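Local structure of probable amino acid aminotransferase (Mycobacterium tuberculosis, 6Q1Q) at residues Val191-Gly196 with Gly249-Ser254; Thr207-Tyr212 with Tyr236-Val241. The protein is a probable aminotransferase of class IV, a two-domain protein in which each domain is built around a beta-sheet flanked by helices. All coordinates share one frame; numbering follows the deposited sequence.

Contact 1: Val191-Gly196 with Gly249-Ser254; sequences VIATDG and GIWLVS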
loop_
_atom_site.group_PDB
_atom_site.type_symbol
_atom_site.label_atom_id
_atom_site.label_comp_id
_atom_site.label_asym_id
_atom_site.label_seq_id
_atom_site.Cartn_x
_atom_site.Cartn_y
_atom_site.Cartn_z
ATOM N N VAL B 191 14.219 -16.538 -9.220
ATOM C CA VAL B 191 14.450 -17.753 -9.995
ATOM C C VAL B 191 15.846 -18.279 -9.684
ATOM O O VAL B 191 16.797 -17.502 -9.545
ATOM C CB VAL B 191 14.276 -17.525 -11.512
ATOM C CG1 VAL B 191 12.839 -17.144 -11.837
ATOM C CG2 VAL B 191 15.231 -16.463 -11.997
ATOM N N ILE B 192 15.964 -19.600 -9.561
ATOM C CA ILE B 192 17.227 -20.253 -9.247
ATOM C C ILE B 192 17.521 -21.313 -10.301
ATOM O O ILE B 192 16.608 -21.866 -10.923
ATOM C CB ILE B 192 17.238 -20.876 -7.834
ATOM C CG1 ILE B 192 16.170 -21.964 -7.715
ATOM C CG2 ILE B 192 17.058 -19.796 -6.773
ATOM C CD1 ILE B 192 16.447 -22.966 -6.612
ATOM N N ALA B 193 18.808 -21.587 -10.506
ATOM C CA ALA B 193 19.248 -22.678 -11.367
ATOM C C ALA B 193 19.747 -23.842 -10.516
ATOM O O ALA B 193 20.572 -23.651 -9.616
ATOM C CB ALA B 193 20.350 -22.210 -12.319
ATOM N N THR B 194 19.244 -25.041 -10.808
ATOM C CA THR B 194 19.544 -26.235 -10.030
ATOM C C THR B 194 19.590 -27.431 -10.978
ATOM O O THR B 194 19.074 -27.371 -12.097
ATOM C CB THR B 194 18.499 -26.412 -8.910
ATOM O OG1 THR B 194 18.627 -25.335 -7.976
ATOM C CG2 THR B 194 18.671 -27.722 -8.148
ATOM N N ASP B 195 20.261 -28.498 -10.550
ATOM C CA ASP B 195 20.274 -29.747 -11.299
ATOM C C ASP B 195 19.070 -30.604 -10.913
ATOM O O ASP B 195 18.494 -30.461 -9.831
ATOM C CB ASP B 195 21.559 -30.536 -11.051
ATOM C CG ASP B 195 21.727 -30.932 -9.598
ATOM O OD1 ASP B 195 21.276 -30.175 -8.714
ATOM O OD2 ASP B 195 22.298 -32.015 -9.344
ATOM N N GLY B 196 18.694 -31.506 -11.815
ATOM C CA GLY B 196 17.560 -32.385 -11.587
ATOM C C GLY B 196 17.746 -33.326 -10.410
ATOM O O GLY B 196 18.116 -34.488 -10.582
ATOM N N GLY B 249 22.745 -20.576 -9.183
ATOM C CA GLY B 249 22.489 -19.177 -9.446
ATOM C C GLY B 249 21.155 -18.718 -8.898
ATOM O O GLY B 249 20.212 -19.508 -8.798
ATOM N N ILE B 250 21.072 -17.446 -8.518
ATOM C CA ILE B 250 19.826 -16.815 -8.099
ATOM C C ILE B 250 19.710 -15.492 -8.840
ATOM O O ILE B 250 20.659 -14.702 -8.850
ATOM C CB ILE B 250 19.772 -16.586 -6.577
ATOM C CG1 ILE B 250 20.180 -17.851 -5.823
ATOM C CG2 ILE B 250 18.384 -16.143 -6.151
ATOM C CD1 ILE B 250 20.476 -17.608 -4.369
ATOM N N TRP B 251 18.554 -15.247 -9.450
ATOM C CA TRP B 251 18.315 -14.005 -10.168
ATOM C C TRP B 251 17.023 -13.367 -9.687
ATOM O O TRP B 251 16.048 -14.061 -9.382
ATOM C CB TRP B 251 18.237 -14.237 -11.680
ATOM C CG TRP B 251 19.474 -14.840 -12.243
ATOM C CD1 TRP B 251 20.528 -14.183 -12.808
ATOM C CD2 TRP B 251 19.798 -16.232 -12.287
ATOM N NE1 TRP B 251 21.486 -15.083 -13.208
ATOM C CE2 TRP B 251 21.061 -16.348 -12.897
ATOM C CE3 TRP B 251 19.138 -17.392 -11.872
ATOM C CZ2 TRP B 251 21.678 -17.579 -13.102
ATOM C CZ3 TRP B 251 19.752 -18.611 -12.075
ATOM C CH2 TRP B 251 21.009 -18.696 -12.685
ATOM N N LEU B 252 17.023 -12.040 -9.628
ATOM C CA LEU B 252 15.817 -11.264 -9.383
ATOM C C LEU B 252 15.311 -10.772 -10.732
ATOM O O LEU B 252 15.922 -9.893 -11.350
ATOM C CB LEU B 252 16.099 -10.109 -8.428
ATOM C CG LEU B 252 16.566 -10.571 -7.047
ATOM C CD1 LEU B 252 16.750 -9.388 -6.116
ATOM C CD2 LEU B 252 15.592 -11.582 -6.459
ATOM N N VAL B 253 14.204 -11.345 -11.191
ATOM C CA VAL B 253 13.684 -11.106 -12.531
ATOM C C VAL B 253 12.483 -10.181 -12.442
ATOM O O VAL B 253 11.557 -10.422 -11.656
ATOM C CB VAL B 253 13.313 -12.426 -13.226
ATOM C CG1 VAL B 253 12.715 -12.153 -14.593
ATOM C CG2 VAL B 253 14.541 -13.301 -13.359
ATOM N N SER B 254 12.501 -9.117 -13.242
ATOM C CA SER B 254 11.390 -8.182 -13.327
ATOM C C SER B 254 11.343 -7.621 -14.743
ATOM O O SER B 254 12.178 -7.948 -15.591
ATOM C CB SER B 254 11.513 -7.076 -12.276
ATOM O OG SER B 254 12.794 -6.483 -12.317
#

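Contact 2: Thr207-Tyr212 with Tyr236-Val241; sequences TPPPWY and YRALRV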
loop_
_atom_site.group_PDB
_atom_site.type_symbol
_atom_site.label_atom_id
_atom_site.label_comp_id
_atom_site.label_asym_id
_atom_site.label_seq_id
_atom_site.Cartn_x
_atom_site.Cartn_y
_atom_site.Cartn_z
ATOM N N THR B 207 11.238 -21.409 -9.800
ATOM C CA THR B 207 10.645 -20.215 -9.230
ATOM C C THR B 207 9.643 -20.665 -8.177
ATOM O O THR B 207 9.108 -21.776 -8.267
ATOM C CB THR B 207 9.961 -19.362 -10.314
ATOM O OG1 THR B 207 9.644 -18.064 -9.796
ATOM C CG2 THR B 207 8.700 -20.031 -10.811
ATOM N N PRO B 208 9.402 -19.849 -7.155
ATOM C CA PRO B 208 8.532 -20.275 -6.055
ATOM C C PRO B 208 7.139 -20.627 -6.539
ATOM O O PRO B 208 6.703 -20.150 -7.601
ATOM C CB PRO B 208 8.512 -19.046 -5.133
ATOM C CG PRO B 208 9.828 -18.410 -5.363
ATOM C CD PRO B 208 10.101 -18.592 -6.831
ATOM N N PRO B 209 6.407 -21.451 -5.786
ATOM C CA PRO B 209 5.109 -21.883 -6.239
ATOM C C PRO B 209 4.191 -20.683 -6.328
ATOM O O PRO B 209 4.275 -19.749 -5.512
ATOM C CB PRO B 209 4.641 -22.869 -5.155
ATOM C CG PRO B 209 5.789 -23.148 -4.367
ATOM C CD PRO B 209 6.680 -21.951 -4.443
ATOM N N PRO B 210 3.361 -20.651 -7.368
ATOM C CA PRO B 210 2.600 -19.454 -7.718
ATOM C C PRO B 210 1.220 -19.358 -7.093
ATOM O O PRO B 210 0.567 -18.320 -7.274
ATOM C CB PRO B 210 2.566 -19.537 -9.262
ATOM C CG PRO B 210 2.566 -21.002 -9.546
ATOM C CD PRO B 210 3.289 -21.687 -8.394
ATOM N N TRP B 211 0.773 -20.384 -6.364
ATOM C CA TRP B 211 -0.380 -20.244 -5.480
ATOM C C TRP B 211 0.000 -19.594 -4.155
ATOM O O TRP B 211 -0.875 -19.365 -3.309
ATOM C CB TRP B 211 -1.056 -21.603 -5.231
ATOM C CG TRP B 211 -0.113 -22.701 -4.829
ATOM C CD1 TRP B 211 0.296 -23.014 -3.563
ATOM C CD2 TRP B 211 0.551 -23.624 -5.703
ATOM N NE1 TRP B 211 1.170 -24.076 -3.597
ATOM C CE2 TRP B 211 1.344 -24.468 -4.897
ATOM C CE3 TRP B 211 0.552 -23.817 -7.087
ATOM C CZ2 TRP B 211 2.128 -25.490 -5.433
ATOM C CZ3 TRP B 211 1.331 -24.831 -7.617
ATOM C CH2 TRP B 211 2.108 -25.655 -6.791
ATOM N N TYR B 212 1.292 -19.317 -3.962
ATOM C CA TYR B 212 1.772 -18.554 -2.826
ATOM C C TYR B 212 1.245 -17.121 -2.870
ATOM O O TYR B 212 0.811 -16.638 -3.919
ATOM C CB TYR B 212 3.303 -18.528 -2.811
ATOM C CG TYR B 212 3.965 -19.758 -2.235
ATOM C CD1 TYR B 212 5.301 -19.729 -1.851
ATOM C CD2 TYR B 212 3.268 -20.948 -2.086
ATOM C CE1 TYR B 212 5.919 -20.843 -1.324
ATOM C CE2 TYR B 212 3.879 -22.072 -1.563
ATOM C CZ TYR B 212 5.206 -22.013 -1.184
ATOM O OH TYR B 212 5.823 -23.128 -0.665
ATOM N N TYR B 236 7.593 -25.079 -11.074
ATOM C CA TYR B 236 7.258 -24.305 -9.889
ATOM C C TYR B 236 7.413 -25.212 -8.675
ATOM O O TYR B 236 6.733 -26.238 -8.576
ATOM C CB TYR B 236 5.832 -23.765 -9.988
ATOM C CG TYR B 236 5.585 -22.896 -11.206
ATOM C CD1 TYR B 236 5.619 -21.513 -11.113
ATOM C CD2 TYR B 236 5.328 -23.460 -12.449
ATOM C CE1 TYR B 236 5.399 -20.714 -12.220
ATOM C CE2 TYR B 236 5.106 -22.669 -13.564
ATOM C CZ TYR B 236 5.143 -21.295 -13.441
ATOM O OH TYR B 236 4.925 -20.495 -14.539
ATOM N N ARG B 237 8.304 -24.844 -7.757
ATOM C CA ARG B 237 8.618 -25.703 -6.626
ATOM C C ARG B 237 8.705 -24.874 -5.354
ATOM O O ARG B 237 9.114 -23.709 -5.380
ATOM C CB ARG B 237 9.935 -26.462 -6.851
ATOM C CG ARG B 237 9.850 -27.546 -7.919
ATOM C CD ARG B 237 9.906 -28.946 -7.330
ATOM N NE ARG B 237 11.277 -29.422 -7.165
ATOM C CZ ARG B 237 11.998 -29.973 -8.138
ATOM N NH1 ARG B 237 11.480 -30.116 -9.351
ATOM N NH2 ARG B 237 13.236 -30.381 -7.900
ATOM N N ALA B 238 8.324 -25.491 -4.237
ATOM C CA ALA B 238 8.522 -24.877 -2.930
ATOM C C ALA B 238 10.005 -24.887 -2.587
ATOM O O ALA B 238 10.613 -25.956 -2.454
ATOM C CB ALA B 238 7.716 -25.614 -1.865
ATOM N N LEU B 239 10.580 -23.702 -2.427
ATOM C CA LEU B 239 11.995 -23.553 -2.135
ATOM C C LEU B 239 12.187 -22.966 -0.745
ATOM O O LEU B 239 11.385 -22.153 -0.276
ATOM C CB LEU B 239 12.671 -22.661 -3.179
ATOM C CG LEU B 239 12.282 -22.977 -4.626
ATOM C CD1 LEU B 239 12.699 -21.854 -5.561
ATOM C CD2 LEU B 239 12.868 -24.310 -5.073
ATOM N N ARG B 240 13.258 -23.393 -0.091
ATOM C CA ARG B 240 13.652 -22.874 1.207
ATOM C C ARG B 240 15.000 -22.181 1.078
ATOM O O ARG B 240 15.674 -22.271 0.048
ATOM C CB ARG B 240 13.713 -23.997 2.254
ATOM C CG ARG B 240 12.400 -24.749 2.432
ATOM C CD ARG B 240 12.465 -25.741 3.587
ATOM N NE ARG B 240 12.478 -25.085 4.893
ATOM C CZ ARG B 240 11.398 -24.610 5.507
ATOM N NH1 ARG B 240 10.204 -24.713 4.938
ATOM N NH2 ARG B 240 11.511 -24.030 6.693
ATOM N N VAL B 241 15.383 -21.469 2.139
ATOM C CA VAL B 241 16.608 -20.675 2.100
ATOM C C VAL B 241 17.815 -21.556 1.807
ATOM O O VAL B 241 18.771 -21.117 1.153
ATOM C CB VAL B 241 16.768 -19.894 3.419
ATOM C CG1 VAL B 241 18.064 -19.097 3.424
ATOM C CG2 VAL B 241 15.574 -18.980 3.636
#

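Contact 1: Val191-Gly196 with Gly249-Ser254
Trp251 and Val191 exchange both of their backbone hydrogen bonds, which makes them a hydrogen-bonded pair of this antiparallel ladder. Trp251 N gives to Val191 O at 2.9 Å and Val191 N gives to Trp251 O at 3.1 Å. Two residues along, Ala193 N reaches Gly249 O at 3.0 Å, with the donor tilted 30° from the carbonyl plane. Between them Ile192 and Ile250 form a non-hydrogen-bonded pair, their side chains side by side on the other face of the sheet.

Trp251 can be followed outward. Its CB rests on Val191 CG2 at 3.8 Å. With chi1 at -59°, CG stands beside the residue's own backbone N, and the indole is carried back over the strand towards Gly249. CE3 comes to 3.3 Å from Val191 O, which lies at the ring edge; CZ3 is next to Ala193 N, and CH2 ends 3.6 Å from Ala193 CB, in the ring plane. A small methyl suits that end, and the ring also passes over Gly249, where the absence of a side chain leaves it room. Val253, branched at CB, turns CG2 onto Val191 CG2 at 3.5 Å, the two side chains crossing at about a right angle.

Phe279 of helix 275-286 stacks on the indole and touches Val191, while Ile275 meets both Trp251 and Ala193. The arrangement is an antiparallel strand pair inside the mixed sheet of the domain, with helix 275-286 packed on the face that carries Val191, Ala193 and Trp251, consistent with the alpha/beta fold of class IV aminotransferases.

Contact 2: Thr207-Tyr212 with Tyr236-Val241
A single parallel beta bridge, where strands 203-207 and 233-236 end side by side, begins this contact; beyond it the two chains continue as irregular loops of the alpha/beta domain. Thr207 is paired with Tyr236, and Arg237 N gives a hydrogen bond to Thr207 O at 3.2 Å, close to straight at 161°. The next bond of a parallel ladder would come from the N of residue 209 to Arg237 O, but Pro209 has no N-H, and its CD lies beside that oxygen instead. Pro208 CA turns its hydrogen to the same oxygen.

Thr207 and Tyr236 point the same way, flank to flank. Thr207 CG2 sits between its own backbone N and carbonyl carbon, which brings the methyl to 3.4 Å from Tyr236 CD1, while OG1, anti to the backbone N (chi1 -167°), bonds to Val190 O of the adjoining strand. Pro210 crosses the tyrosine at about a right angle and lays both CG and CD against the CD1 side of its ring, CG at 3.5 Å from Tyr236 CD1; a proline ring offers an apolar surface of fixed shape. Beyond these two segments the Tyr236 ring also meets Phe224, and its OH has a weak hydrogen bond to Gln220 NE2, both on helix 218-229.

Pro209 to Tyr212 make a type I turn, closed by a weak bond from Tyr212 N to Pro209 O. The turn folds the Tyr212 ring back over Pro209, whose CD lies 3.4 Å above one face, offset toward the rim. Ala238, small enough to fit at this place, sets its CB 4.0 Å from Pro209 CG, and the same methyl lies 3.3 Å from Tyr212 OH.

In the fold
Contact 2 is nested along the chain inside the loop that contact 1 closes, and their centres are about 12 Å apart on the same side of the chain's centre. Strand 189-195 connects them: it pairs with 249-253 along one edge and with 203-207 along the other, and 203-207 in turn pairs with 233-236. Two side-chain meetings bridge the contacts directly. Val191 CG1 lies 3.9 Å from Thr207 OG1, and on the other face of the sheet Ile192 CD1 reaches Leu239 CD1 at 4.0 Å. Contact 1 thus supplies regular sheet, and contact 2 the place where neighbouring strands give way to loops.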